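PDB 6RVB: NADH oxidase from Thermus thermophilus, which acts as an NADH-dependent coenzyme A disulfide reductase, a dimeric flavoprotein that uses FAD as its cofactor. Local coordinates for residues 49-57 with 136-146; 285-296 with 319-327. One frame throughout, in Å; residues are numbered along the deposited sequence.

Contact 1: residues 49-57 with 136-146; sequences VLSGEIPRL and MEDGERLLKAL
Leu50 CD1 lies against the carbonyl oxygen of Gly139, 3.9 Å from Gly139 O, and Leu146 CD2 sits beside Leu50 O at 4.0 Å; no ring or other flat side-chain group meets across the contact of 49-57 with 136-146. Leu50 O also accepts a hydrogen bond from Arg171 NE, so this buried oxygen has a polar partner. Across the interface itself there are no hydrogen bonds, and aliphatic branches do the holding.

Leu143 is central because its two methyls part company. CD1 turns to the Leu50 side chain, whereas CD2 touches Val49 CG1 and Leu57 CD2, both 4.1 Å from it. Leu50 is also touched at its branch carbon, where Leu146 CD2 approaches CG and the two side chains cross at about a right angle.

Leu57, in a 3-10 turn beyond the loop that follows helix 46-50, reaches over to the other segment. With CG anti to the backbone N (chi1 -150°), the side chain runs at the helix, and Met136 slides past it in the opposite direction. The thioether chain of Met136 is bent at chi2 and chi3, which brings CE to 3.6 Å from Leu57 CG. Leu57 CD2 then rests on the aliphatic part of Glu140, 3.7 Å from its CG, and over Gly139, which has no side chain to hold it off. An alanine in place of Leu57 would probably open a gap between Met136 CE and Glu140 CG and leave Leu143 CD2 without one of its neighbours.

Helix 46-50 follows Cys44, which binds coenzyme A covalently, while helix 136-145 leads into strand 151-155 of the NAD-binding sheet. The contact thus joins the FAD and NAD domains, the two-dinucleotide-domain architecture of pyridine nucleotide-disulfide oxidoreductases.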
loop_
_atom_site.group_PDB
_atom_site.type_symbol
_atom_site.label_atom_id
_atom_site.label_comp_id
_atom_site.label_asym_id
_atom_site.label_seq_id
_atom_site.Cartn_x
_atom_site.Cartn_y
_atom_site.Cartn_z
ATOM N N VAL A 49 -6.126 -5.029 -23.722
ATOM C CA VAL A 49 -7.048 -5.130 -24.845
ATOM C C VAL A 49 -6.485 -6.169 -25.817
ATOM O O VAL A 49 -7.195 -7.076 -26.136
ATOM C CB VAL A 49 -7.280 -3.739 -25.493
ATOM C CG1 VAL A 49 -7.911 -3.846 -26.788
ATOM C CG2 VAL A 49 -8.091 -2.992 -24.637
ATOM N N LEU A 50 -5.246 -5.994 -26.292
ATOM C CA LEU A 50 -4.439 -7.038 -26.896
ATOM C C LEU A 50 -4.701 -8.456 -26.318
ATOM O O LEU A 50 -4.873 -9.393 -27.095
ATOM C CB LEU A 50 -2.974 -6.644 -26.729
ATOM C CG LEU A 50 -2.474 -6.007 -27.983
ATOM C CD1 LEU A 50 -3.600 -5.288 -28.847
ATOM C CD2 LEU A 50 -1.287 -5.170 -27.649
ATOM N N SER A 51 -4.759 -8.600 -24.992
ATOM C CA SER A 51 -4.787 -9.893 -24.413
ATOM C C SER A 51 -6.191 -10.428 -24.463
ATOM O O SER A 51 -6.446 -11.584 -24.113
ATOM C CB SER A 51 -4.396 -9.813 -22.968
ATOM O OG SER A 51 -5.477 -9.309 -22.219
ATOM N N GLY A 52 -7.148 -9.590 -24.849
ATOM C CA GLY A 52 -8.550 -10.009 -24.813
ATOM C C GLY A 52 -9.321 -9.736 -23.517
ATOM O O GLY A 52 -10.519 -9.755 -23.539
ATOM N N GLU A 53 -8.669 -9.450 -22.395
ATOM C CA GLU A 53 -9.373 -9.201 -21.140
ATOM C C GLU A 53 -10.275 -7.948 -21.190
ATOM O O GLU A 53 -11.264 -7.850 -20.491
ATOM C CB GLU A 53 -8.408 -9.114 -19.934
ATOM C CG GLU A 53 -7.447 -10.249 -19.808
ATOM C CD GLU A 53 -6.305 -9.968 -18.840
ATOM O OE1 GLU A 53 -6.535 -10.218 -17.613
ATOM O OE2 GLU A 53 -5.204 -9.503 -19.305
ATOM N N ILE A 54 -9.913 -6.963 -21.968
ATOM C CA ILE A 54 -10.826 -5.883 -22.257
ATOM C C ILE A 54 -11.251 -6.057 -23.702
ATOM O O ILE A 54 -10.447 -5.919 -24.656
ATOM C CB ILE A 54 -10.130 -4.522 -22.127
ATOM C CG1 ILE A 54 -9.697 -4.312 -20.708
ATOM C CG2 ILE A 54 -10.990 -3.335 -22.617
ATOM C CD1 ILE A 54 -8.826 -3.130 -20.646
ATOM N N PRO A 55 -12.529 -6.324 -23.881
ATOM C CA PRO A 55 -13.306 -6.497 -25.113
ATOM C C PRO A 55 -12.992 -5.533 -26.263
ATOM O O PRO A 55 -12.522 -5.922 -27.303
ATOM C CB PRO A 55 -14.730 -6.227 -24.652
ATOM C CG PRO A 55 -14.599 -5.390 -23.481
ATOM C CD PRO A 55 -13.387 -5.967 -22.755
ATOM N N ARG A 56 -13.277 -4.270 -26.114
ATOM C CA ARG A 56 -13.053 -3.384 -27.237
ATOM C C ARG A 56 -12.112 -2.209 -26.895
ATOM O O ARG A 56 -12.099 -1.718 -25.791
ATOM C CB ARG A 56 -14.367 -2.880 -27.866
ATOM C CG ARG A 56 -15.616 -2.993 -27.038
ATOM C CD ARG A 56 -16.670 -1.988 -27.455
ATOM N NE ARG A 56 -17.971 -2.296 -26.841
ATOM C CZ ARG A 56 -18.444 -1.777 -25.698
ATOM N NH1 ARG A 56 -17.722 -0.896 -24.994
ATOM N NH2 ARG A 56 -19.657 -2.143 -25.253
ATOM N N LEU A 57 -11.328 -1.795 -27.879
ATOM C CA LEU A 57 -10.391 -0.703 -27.764
ATOM C C LEU A 57 -11.027 0.632 -27.342
ATOM O O LEU A 57 -10.406 1.453 -26.689
ATOM C CB LEU A 57 -9.715 -0.545 -29.100
ATOM C CG LEU A 57 -8.317 -0.027 -29.213
ATOM C CD1 LEU A 57 -7.524 -0.817 -28.237
ATOM C CD2 LEU A 57 -7.847 -0.268 -30.652
ATOM N N MET A 136 -3.302 4.199 -30.304
ATOM C CA MET A 136 -4.480 3.355 -30.515
ATOM C C MET A 136 -4.349 2.698 -31.852
ATOM O O MET A 136 -4.781 1.610 -32.050
ATOM C CB MET A 136 -5.773 4.098 -30.373
ATOM C CG MET A 136 -5.940 4.702 -29.028
ATOM S SD MET A 136 -6.898 3.666 -27.906
ATOM C CE MET A 136 -8.394 3.520 -28.955
ATOM N N GLU A 137 -3.690 3.347 -32.781
ATOM C CA GLU A 137 -3.592 2.773 -34.095
ATOM C C GLU A 137 -2.740 1.551 -34.035
ATOM O O GLU A 137 -3.085 0.538 -34.630
ATOM C CB GLU A 137 -3.026 3.798 -35.064
ATOM C CG GLU A 137 -4.045 4.912 -35.539
ATOM C CD GLU A 137 -4.324 6.083 -34.510
ATOM O OE1 GLU A 137 -3.540 6.313 -33.529
ATOM O OE2 GLU A 137 -5.363 6.782 -34.708
ATOM N N ASP A 138 -1.620 1.637 -33.325
ATOM C CA ASP A 138 -0.787 0.443 -33.077
ATOM C C ASP A 138 -1.653 -0.664 -32.474
ATOM O O ASP A 138 -1.525 -1.834 -32.833
ATOM C CB ASP A 138 0.373 0.715 -32.117
ATOM C CG ASP A 138 1.384 1.651 -32.668
ATOM O OD1 ASP A 138 1.496 1.700 -33.915
ATOM O OD2 ASP A 138 2.077 2.330 -31.866
ATOM N N GLY A 139 -2.550 -0.296 -31.569
ATOM C CA GLY A 139 -3.461 -1.295 -31.070
ATOM C C GLY A 139 -4.260 -2.034 -32.111
ATOM O O GLY A 139 -4.309 -3.221 -32.068
ATOM N N GLU A 140 -4.927 -1.297 -32.987
ATOM C CA GLU A 140 -5.700 -1.838 -34.068
ATOM C C GLU A 140 -4.792 -2.734 -34.932
ATOM O O GLU A 140 -5.104 -3.870 -35.188
ATOM C CB GLU A 140 -6.262 -0.710 -34.910
ATOM C CG GLU A 140 -7.428 -0.026 -34.352
ATOM C CD GLU A 140 -7.801 1.329 -35.076
ATOM O OE1 GLU A 140 -8.961 1.872 -34.922
ATOM O OE2 GLU A 140 -6.909 1.855 -35.768
ATOM N N ARG A 141 -3.673 -2.246 -35.417
ATOM C CA ARG A 141 -2.812 -3.126 -36.201
ATOM C C ARG A 141 -2.584 -4.478 -35.505
ATOM O O ARG A 141 -2.784 -5.521 -36.086
ATOM C CB ARG A 141 -1.446 -2.449 -36.473
ATOM C CG ARG A 141 -1.535 -1.179 -37.252
ATOM C CD ARG A 141 -0.225 -0.732 -37.835
ATOM N NE ARG A 141 -0.504 0.567 -38.446
ATOM C CZ ARG A 141 -0.495 1.735 -37.783
ATOM N NH1 ARG A 141 -0.170 1.772 -36.482
ATOM N NH2 ARG A 141 -0.785 2.884 -38.418
ATOM N N LEU A 142 -2.149 -4.434 -34.256
ATOM C CA LEU A 142 -1.776 -5.609 -33.553
ATOM C C LEU A 142 -3.013 -6.502 -33.376
ATOM O O LEU A 142 -2.933 -7.743 -33.389
ATOM C CB LEU A 142 -1.133 -5.262 -32.185
ATOM C CG LEU A 142 0.335 -5.552 -31.832
ATOM C CD1 LEU A 142 1.014 -6.152 -32.936
ATOM C CD2 LEU A 142 1.093 -4.333 -31.552
ATOM N N LEU A 143 -4.163 -5.892 -33.183
ATOM C CA LEU A 143 -5.365 -6.644 -32.855
ATOM C C LEU A 143 -5.853 -7.478 -34.093
ATOM O O LEU A 143 -6.413 -8.603 -33.968
ATOM C CB LEU A 143 -6.387 -5.659 -32.369
ATOM C CG LEU A 143 -7.223 -5.782 -31.125
ATOM C CD1 LEU A 143 -6.545 -6.437 -29.906
ATOM C CD2 LEU A 143 -7.594 -4.346 -30.817
ATOM N N LYS A 144 -5.586 -6.922 -35.274
ATOM C CA LYS A 144 -5.784 -7.541 -36.560
ATOM C C LYS A 144 -4.907 -8.757 -36.813
ATOM O O LYS A 144 -5.418 -9.803 -37.236
ATOM C CB LYS A 144 -5.455 -6.505 -37.601
ATOM C CG LYS A 144 -6.444 -6.319 -38.696
ATOM C CD LYS A 144 -7.096 -4.921 -38.703
ATOM C CE LYS A 144 -6.256 -3.835 -39.467
ATOM N NZ LYS A 144 -6.734 -2.398 -39.149
ATOM N N ALA A 145 -3.598 -8.610 -36.560
ATOM C CA ALA A 145 -2.585 -9.701 -36.585
ATOM C C ALA A 145 -2.742 -10.866 -35.628
ATOM O O ALA A 145 -2.453 -11.992 -35.969
ATOM C CB ALA A 145 -1.278 -9.145 -36.332
ATOM N N LEU A 146 -3.145 -10.559 -34.416
ATOM C CA LEU A 146 -3.095 -11.459 -33.341
ATOM C C LEU A 146 -3.867 -12.794 -33.504
ATOM O O LEU A 146 -3.345 -13.889 -33.225
ATOM C CB LEU A 146 -3.457 -10.691 -32.077
ATOM C CG LEU A 146 -2.555 -10.599 -30.850
ATOM C CD1 LEU A 146 -1.110 -11.004 -31.133
ATOM C CD2 LEU A 146 -2.612 -9.194 -30.344
#

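Contact 2: residues 285-296 with 319-327; sequences SFHRVLKRPYWL and RFLGVVGTA
His287 lays one face of its imidazole over the backbone of 319-327: Val323 O stands 3.9 Å above the ring plane and Val324 CA is on the same face, both displaced toward the rim. Leu290 CD1 sits over the opposite face, also near the rim. The ring belongs to a β-hairpin, strands 285-287 and 292-294, to which the loop ahead of strand 327-331 is joined by a single parallel β-bridge at His287 and Val323. Val323 N donates to Phe286 O at 3.0 Å, and Arg288 N returns a nearly straight bond to Val323 O (2.7 Å, 174°), so Val323 is held through both its amide and its carbonyl. The same carbonyl also receives a CA-H...O contact from His287.

Gly322, just before the bridge, lies against Phe286: lacking a CB, it brings its CA to 3.3 Å from Phe286 O, and its positive phi suits glycine. Beside the bridge, Leu296 CD2 packs on the CG2 branch of Val323, the two side chains passing in opposite directions. Val289 CG2 and Val324 CG2 meet at 3.8 Å, with Leu408 of helix 401-409 touching both residues. The amides of Val324 and Gly325 are bonded to Asp421 of the second subunit, so the loop links the hairpin to the dimer interface.

Toward the start of the loop, Phe320 turns the CE2 edge of its ring to Ser285 CB, 3.8 Å away, while Ser285 OG bonds to His305 NE2. In Arg288 the bend at chi3 (70°) turns the guanidinium edge-on to Leu321 O; NH2 is taken by His409 O, and NH1 donates to Leu321 O at 3.0 Å, the oxygen lying 16° out of the guanidinium plane.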
loop_
_atom_site.group_PDB
_atom_site.type_symbol
_atom_site.label_atom_id
_atom_site.label_comp_id
_atom_site.label_asym_id
_atom_site.label_seq_id
_atom_site.Cartn_x
_atom_site.Cartn_y
_atom_site.Cartn_z
ATOM N N SER A 285 11.081 16.588 -15.842
ATOM C CA SER A 285 10.548 16.843 -14.505
ATOM C C SER A 285 11.722 16.878 -13.529
ATOM O O SER A 285 12.795 16.301 -13.795
ATOM C CB SER A 285 9.528 15.789 -14.068
ATOM O OG SER A 285 8.496 15.528 -15.010
ATOM N N PHE A 286 11.534 17.564 -12.406
ATOM C CA PHE A 286 12.625 17.639 -11.427
ATOM C C PHE A 286 12.711 16.450 -10.557
ATOM O O PHE A 286 11.772 16.130 -9.891
ATOM C CB PHE A 286 12.441 18.833 -10.558
ATOM C CG PHE A 286 13.494 19.021 -9.511
ATOM C CD1 PHE A 286 14.752 19.498 -9.828
ATOM C CD2 PHE A 286 13.194 18.853 -8.184
ATOM C CE1 PHE A 286 15.705 19.734 -8.846
ATOM C CE2 PHE A 286 14.138 19.118 -7.226
ATOM C CZ PHE A 286 15.396 19.555 -7.579
ATOM N N HIS A 287 13.838 15.777 -10.560
ATOM C CA HIS A 287 13.933 14.597 -9.712
ATOM C C HIS A 287 14.357 14.942 -8.346
ATOM O O HIS A 287 15.404 15.497 -8.139
ATOM C CB HIS A 287 14.927 13.631 -10.261
ATOM C CG HIS A 287 14.818 12.257 -9.696
ATOM N ND1 HIS A 287 14.496 11.164 -10.469
ATOM C CD2 HIS A 287 15.070 11.792 -8.461
ATOM C CE1 HIS A 287 14.511 10.083 -9.716
ATOM N NE2 HIS A 287 14.836 10.447 -8.491
ATOM N N ARG A 288 13.557 14.589 -7.389
ATOM C CA ARG A 288 13.868 15.018 -6.019
ATOM C C ARG A 288 14.998 14.346 -5.246
ATOM O O ARG A 288 15.437 14.946 -4.273
ATOM C CB ARG A 288 12.601 15.048 -5.156
ATOM C CG ARG A 288 11.651 16.077 -5.640
ATOM C CD ARG A 288 10.295 16.027 -5.016
ATOM N NE ARG A 288 10.275 16.441 -3.616
ATOM C CZ ARG A 288 10.109 17.675 -3.171
ATOM N NH1 ARG A 288 9.940 18.710 -3.971
ATOM N NH2 ARG A 288 10.114 17.868 -1.905
ATOM N N VAL A 289 15.426 13.137 -5.662
ATOM C CA VAL A 289 16.569 12.456 -5.107
ATOM C C VAL A 289 17.781 12.986 -5.779
ATOM O O VAL A 289 18.682 13.420 -5.086
ATOM C CB VAL A 289 16.453 10.953 -5.250
ATOM C CG1 VAL A 289 17.537 10.275 -4.493
ATOM C CG2 VAL A 289 15.074 10.485 -4.790
ATOM N N LEU A 290 17.799 13.007 -7.117
ATOM C CA LEU A 290 18.984 13.408 -7.856
ATOM C C LEU A 290 19.198 14.906 -7.823
ATOM O O LEU A 290 20.294 15.375 -8.057
ATOM C CB LEU A 290 18.892 12.940 -9.275
ATOM C CG LEU A 290 18.906 11.452 -9.526
ATOM C CD1 LEU A 290 18.417 11.164 -10.948
ATOM C CD2 LEU A 290 20.278 11.039 -9.284
ATOM N N LYS A 291 18.162 15.649 -7.487
ATOM C CA LYS A 291 18.142 17.116 -7.507
ATOM C C LYS A 291 18.593 17.753 -8.777
ATOM O O LYS A 291 19.374 18.657 -8.750
ATOM C CB LYS A 291 18.899 17.736 -6.341
ATOM C CG LYS A 291 18.667 17.042 -4.988
ATOM C CD LYS A 291 17.783 17.729 -3.979
ATOM C CE LYS A 291 17.954 17.123 -2.578
ATOM N NZ LYS A 291 19.450 17.018 -2.167
ATOM N N ARG A 292 18.067 17.291 -9.892
ATOM C CA ARG A 292 18.251 17.874 -11.185
ATOM C C ARG A 292 17.059 17.458 -12.050
ATOM O O ARG A 292 16.196 16.732 -11.642
ATOM C CB ARG A 292 19.533 17.370 -11.772
ATOM C CG ARG A 292 19.586 15.962 -11.933
ATOM C CD ARG A 292 20.858 15.566 -12.430
ATOM N NE ARG A 292 20.856 14.225 -12.985
ATOM C CZ ARG A 292 21.592 13.256 -12.473
ATOM N NH1 ARG A 292 22.336 13.467 -11.412
ATOM N NH2 ARG A 292 21.576 12.076 -13.034
ATOM N N PRO A 293 16.969 17.971 -13.246
ATOM C CA PRO A 293 15.944 17.539 -14.186
ATOM C C PRO A 293 16.202 16.134 -14.684
ATOM O O PRO A 293 17.343 15.682 -14.750
ATOM C CB PRO A 293 16.140 18.511 -15.334
ATOM C CG PRO A 293 16.751 19.626 -14.759
ATOM C CD PRO A 293 17.653 19.159 -13.739
ATOM N N TYR A 294 15.119 15.507 -15.090
ATOM C CA TYR A 294 15.057 14.082 -15.285
ATOM C C TYR A 294 13.867 13.757 -16.235
ATOM O O TYR A 294 12.989 14.551 -16.356
ATOM C CB TYR A 294 14.890 13.471 -13.911
ATOM C CG TYR A 294 14.977 12.015 -13.913
ATOM C CD1 TYR A 294 16.197 11.347 -13.967
ATOM C CD2 TYR A 294 13.844 11.293 -13.922
ATOM C CE1 TYR A 294 16.250 9.960 -14.053
ATOM C CE2 TYR A 294 13.877 9.935 -13.965
ATOM C CZ TYR A 294 15.067 9.241 -14.041
ATOM O OH TYR A 294 14.934 7.858 -14.064
ATOM N N TRP A 295 13.841 12.647 -16.947
ATOM C CA TRP A 295 12.744 12.438 -17.837
ATOM C C TRP A 295 11.998 11.277 -17.348
ATOM O O TRP A 295 12.514 10.227 -17.342
ATOM C CB TRP A 295 13.216 12.193 -19.286
ATOM C CG TRP A 295 12.105 12.044 -20.302
ATOM C CD1 TRP A 295 11.014 12.803 -20.384
ATOM C CD2 TRP A 295 12.005 11.097 -21.390
ATOM N NE1 TRP A 295 10.204 12.393 -21.384
ATOM C CE2 TRP A 295 10.796 11.352 -22.041
ATOM C CE3 TRP A 295 12.800 10.054 -21.865
ATOM C CZ2 TRP A 295 10.378 10.632 -23.095
ATOM C CZ3 TRP A 295 12.346 9.360 -22.890
ATOM C CH2 TRP A 295 11.149 9.620 -23.473
ATOM N N LEU A 296 10.774 11.443 -16.919
ATOM C CA LEU A 296 10.026 10.344 -16.374
ATOM C C LEU A 296 8.622 10.232 -17.084
ATOM O O LEU A 296 7.603 10.622 -16.552
ATOM C CB LEU A 296 9.956 10.522 -14.852
ATOM C CG LEU A 296 9.083 9.590 -14.063
ATOM C CD1 LEU A 296 9.876 8.349 -14.012
ATOM C CD2 LEU A 296 8.955 10.116 -12.751
ATOM N N ARG A 319 1.695 24.714 -8.601
ATOM C CA ARG A 319 3.107 24.460 -8.915
ATOM C C ARG A 319 3.288 22.947 -9.018
ATOM O O ARG A 319 2.560 22.236 -8.390
ATOM C CB ARG A 319 4.023 25.041 -7.888
ATOM C CG ARG A 319 4.078 26.492 -7.865
ATOM C CD ARG A 319 5.332 27.095 -7.176
ATOM N NE ARG A 319 5.574 28.353 -7.823
ATOM C CZ ARG A 319 6.689 28.718 -8.419
ATOM N NH1 ARG A 319 7.711 27.926 -8.391
ATOM N NH2 ARG A 319 6.777 29.887 -9.052
ATOM N N PHE A 320 4.153 22.462 -9.903
ATOM C CA PHE A 320 4.527 21.057 -9.967
ATOM C C PHE A 320 5.905 20.869 -9.320
ATOM O O PHE A 320 6.903 21.426 -9.793
ATOM C CB PHE A 320 4.527 20.533 -11.387
ATOM C CG PHE A 320 4.973 19.111 -11.488
ATOM C CD1 PHE A 320 4.189 18.082 -10.982
ATOM C CD2 PHE A 320 6.190 18.770 -12.091
ATOM C CE1 PHE A 320 4.595 16.762 -11.063
ATOM C CE2 PHE A 320 6.593 17.422 -12.192
ATOM C CZ PHE A 320 5.807 16.441 -11.681
ATOM N N LEU A 321 5.952 20.090 -8.235
ATOM C CA LEU A 321 7.114 20.051 -7.396
ATOM C C LEU A 321 8.072 18.934 -7.545
ATOM O O LEU A 321 9.026 18.885 -6.814
ATOM C CB LEU A 321 6.670 20.105 -5.971
ATOM C CG LEU A 321 5.951 21.384 -5.553
ATOM C CD1 LEU A 321 5.690 21.331 -4.093
ATOM C CD2 LEU A 321 6.793 22.582 -5.734
ATOM N N GLY A 322 7.831 18.040 -8.468
ATOM C CA GLY A 322 8.819 17.045 -8.776
ATOM C C GLY A 322 8.364 15.612 -8.782
ATOM O O GLY A 322 7.200 15.317 -8.489
ATOM N N VAL A 323 9.285 14.712 -9.119
ATOM C CA VAL A 323 9.033 13.303 -8.990
ATOM C C VAL A 323 10.211 12.633 -8.275
ATOM O O VAL A 323 11.282 13.193 -8.021
ATOM C CB VAL A 323 8.821 12.689 -10.346
ATOM C CG1 VAL A 323 7.744 13.417 -11.027
ATOM C CG2 VAL A 323 10.140 12.750 -11.175
ATOM N N VAL A 324 9.986 11.393 -7.962
ATOM C CA VAL A 324 10.988 10.648 -7.318
ATOM C C VAL A 324 11.288 9.316 -8.125
ATOM O O VAL A 324 12.260 8.584 -7.869
ATOM C CB VAL A 324 10.495 10.520 -5.920
ATOM C CG1 VAL A 324 10.312 9.142 -5.536
ATOM C CG2 VAL A 324 11.373 11.207 -5.063
ATOM N N GLY A 325 10.450 9.027 -9.127
ATOM C CA GLY A 325 10.607 7.851 -9.961
ATOM C C GLY A 325 9.738 6.645 -9.664
ATOM O O GLY A 325 10.089 5.567 -10.071
ATOM N N THR A 326 8.627 6.811 -8.968
ATOM C CA THR A 326 7.790 5.650 -8.627
ATOM C C THR A 326 7.139 5.023 -9.841
ATOM O O THR A 326 6.588 5.761 -10.637
ATOM C CB THR A 326 6.708 6.033 -7.624
ATOM O OG1 THR A 326 7.297 6.805 -6.560
ATOM C CG2 THR A 326 6.003 4.879 -7.115
ATOM N N ALA A 327 7.272 3.706 -10.005
ATOM C CA ALA A 327 6.642 2.981 -11.107
ATOM C C ALA A 327 6.160 1.621 -10.710
ATOM O O ALA A 327 6.826 0.947 -9.984
ATOM C CB ALA A 327 7.545 2.860 -12.250
#

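In the fold
Contacts 1 and 2 lie on opposite sides of the chain's centre, about 33 Å apart between centres and without touching, and they share no helix or strand. Contact 1 is the more buried, helix 136-145 against helix 46-50 and the segment after it, and depends wholly on apolar packing between the two nucleotide-binding domains. Contact 2 is partly exposed and binds loop to hairpin through backbone hydrogen bonds and an arginine, with apolar pairs beside them. Both come near the cofactors: the side chain of Leu50 is about 7 Å from the bound FAD and that of Leu296 about 7 Å from the bound NAD. Contact 2, however, leads on into the dimerisation-domain sheet and its loop bonds to the second subunit.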